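Hydrogenase maturation factor (Thermoanaerobacter tengcongensis, PDB 3VTH) probably transfers the carbamoyl group of carbamoyl phosphate, in an ATP-dependent reaction, to the C-terminal cysteine of HypE during [NiFe]-hydrogenase maturation. Local coordinates at residues D367-S372 and R385-Q390. Numbering follows the deposited sequence.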
loop_
_atom_site.group_PDB
_atom_site.type_symbol
_atom_site.label_atom_id
_atom_site.label_comp_id
_atom_site.label_asym_id
_atom_site.label_seq_id
_atom_site.Cartn_x
_atom_site.Cartn_y
_atom_site.Cartn_z
ATOM N N ASP A 367 2.519 8.108 -3.288
ATOM C CA ASP A 367 2.487 7.287 -4.499
ATOM C C ASP A 367 1.127 6.653 -4.762
ATOM O O ASP A 367 0.297 6.563 -3.864
ATOM C CB ASP A 367 3.546 6.185 -4.386
ATOM C CG ASP A 367 4.935 6.703 -4.678
ATOM O OD1 ASP A 367 5.194 7.094 -5.836
ATOM O OD2 ASP A 367 5.758 6.748 -3.742
ATOM N N ASP A 368 0.919 6.177 -5.983
ATOM C CA ASP A 368 -0.244 5.341 -6.275
ATOM C C ASP A 368 -0.186 4.052 -5.460
ATOM O O ASP A 368 0.899 3.510 -5.221
ATOM C CB ASP A 368 -0.291 4.980 -7.768
ATOM C CG ASP A 368 -0.415 6.196 -8.665
ATOM O OD1 ASP A 368 -0.899 7.263 -8.193
ATOM O OD2 ASP A 368 0.002 6.086 -9.848
ATOM N N SER A 369 -1.349 3.586 -5.014
ATOM C CA SER A 369 -1.453 2.283 -4.358
ATOM C C SER A 369 -1.428 1.181 -5.414
ATOM O O SER A 369 -1.763 1.425 -6.573
ATOM C CB SER A 369 -2.754 2.182 -3.560
ATOM O OG SER A 369 -2.702 3.027 -2.428
ATOM N N VAL A 370 -0.988 -0.003 -5.009
ATOM C CA VAL A 370 -1.001 -1.187 -5.856
ATOM C C VAL A 370 -1.703 -2.281 -5.069
ATOM O O VAL A 370 -1.318 -2.594 -3.950
ATOM C CB VAL A 370 0.432 -1.651 -6.250
ATOM C CG1 VAL A 370 0.374 -2.890 -7.157
ATOM C CG2 VAL A 370 1.199 -0.497 -6.949
ATOM N N THR A 371 -2.746 -2.856 -5.657
ATOM C CA THR A 371 -3.549 -3.839 -4.938
ATOM C C THR A 371 -3.981 -4.991 -5.844
ATOM O O THR A 371 -3.612 -5.033 -7.017
ATOM C CB THR A 371 -4.746 -3.183 -4.233
ATOM O OG1 THR A 371 -5.226 -4.073 -3.210
ATOM C CG2 THR A 371 -5.865 -2.875 -5.246
ATOM N N SER A 372 -4.724 -5.937 -5.285
ATOM C CA SER A 372 -5.123 -7.129 -6.021
ATOM C C SER A 372 -6.236 -7.802 -5.240
ATOM O O SER A 372 -6.499 -7.436 -4.091
ATOM C CB SER A 372 -3.939 -8.109 -6.120
ATOM O OG SER A 372 -3.595 -8.637 -4.826
ATOM N N ARG A 385 -1.719 6.105 -2.005
ATOM C CA ARG A 385 -2.834 7.018 -2.325
ATOM C C ARG A 385 -4.206 6.326 -2.270
ATOM O O ARG A 385 -4.376 5.220 -2.812
ATOM C CB ARG A 385 -2.660 7.700 -3.694
ATOM C CG ARG A 385 -3.830 8.674 -4.034
ATOM C CD ARG A 385 -3.708 9.341 -5.401
ATOM N NE ARG A 385 -3.362 8.417 -6.476
ATOM C CZ ARG A 385 -4.192 7.548 -7.055
ATOM N NH1 ARG A 385 -5.478 7.455 -6.695
ATOM N NH2 ARG A 385 -3.729 6.763 -8.028
ATOM N N GLY A 386 -5.181 6.978 -1.626
ATOM C CA GLY A 386 -6.534 6.408 -1.553
ATOM C C GLY A 386 -6.757 5.462 -0.382
ATOM O O GLY A 386 -7.909 5.202 -0.023
ATOM N N TYR A 387 -5.669 4.975 0.229
ATOM C CA TYR A 387 -5.736 4.118 1.427
ATOM C C TYR A 387 -5.102 4.804 2.636
ATOM O O TYR A 387 -5.769 5.073 3.626
ATOM C CB TYR A 387 -5.047 2.765 1.179
ATOM C CG TYR A 387 -5.759 1.877 0.181
ATOM C CD1 TYR A 387 -6.453 0.727 0.609
ATOM C CD2 TYR A 387 -5.776 2.203 -1.186
ATOM C CE1 TYR A 387 -7.121 -0.087 -0.310
ATOM C CE2 TYR A 387 -6.442 1.399 -2.108
ATOM C CZ TYR A 387 -7.107 0.252 -1.671
ATOM O OH TYR A 387 -7.742 -0.552 -2.608
ATOM N N ALA A 388 -3.801 5.067 2.559
ATOM C CA ALA A 388 -3.139 5.896 3.546
ATOM C C ALA A 388 -3.648 7.327 3.411
ATOM O O ALA A 388 -3.890 7.805 2.297
ATOM C CB ALA A 388 -1.621 5.852 3.359
ATOM N N PRO A 389 -3.756 8.046 4.537
ATOM C CA PRO A 389 -3.306 7.655 5.867
ATOM C C PRO A 389 -4.421 7.093 6.781
ATOM O O PRO A 389 -4.362 7.279 8.002
ATOM C CB PRO A 389 -2.827 8.982 6.437
ATOM C CG PRO A 389 -3.872 9.977 5.888
ATOM C CD PRO A 389 -4.239 9.442 4.507
ATOM N N GLN A 390 -5.440 6.459 6.210
ATOM C CA GLN A 390 -6.505 5.868 7.051
ATOM C C GLN A 390 -5.862 4.856 8.007
ATOM O O GLN A 390 -5.098 3.967 7.561
ATOM C CB GLN A 390 -7.606 5.215 6.207
ATOM C CG GLN A 390 -8.721 4.522 7.028
ATOM C CD GLN A 390 -9.866 3.999 6.162
ATOM O OE1 GLN A 390 -9.997 4.354 4.994
ATOM N NE2 GLN A 390 -10.706 3.150 6.747
HETATM O O HOH W 1 -0.279 9.267 -6.501
HETATM O O HOH W 2 -4.013 4.702 -5.507
#
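Asp368 OD1 is gripped by two nitrogens of Arg385. Arg385 NH2 lies 2.9 Å from Asp368 OD1 and forms the salt bridge. Arg385 NE bonds Asp368 OD1 less straight, at 3.2 Å. The carboxylate and guanidinium planes stand 78° apart. OD1 sits at the guanidinium edge, in its plane, and both nitrogens reach it from the same face of the carboxylate. The Arg385 chain is extended through CD and bends at chi3 (46°), which turns NE and NH2 back to Asp368. Water 1 donates to OD1 and accepts from NE, so it bridges the two charged groups. Arg385 NH1 bonds the carbonyl of Arg281, and Tyr310 makes a cation-pi contact with Arg385.

The backbones also meet. Arg385 N donates to Asp367 O at 2.8 Å. Ser369 OG donates to Arg385 O over 2.8 Å, from above the carbonyl plane. The same hydroxyl also bonds Ala384 N. Water 2 links Ser369 N to Arg385 O. Further along, Tyr387 CD2 lies 3.4 Å from Ser369 OG, which meets the ring obliquely. Thr371 CG2 is 4.0 Å from Tyr387 OH, while Thr371 OG1 is hydrogen-bonded to Glu378 OE2.

The contact joins the loop between strands 377-378 and 392-393 to the residues that lead into strand 370-374, within the YrdC-type family region. Val370 of that strand touches the bound ATP analogue, and Asp367 is a magnesium ligand in a structure of this protein. The ion pair is buried, and two nitrogens and a water at OD1 would probably keep Asp368 ionised.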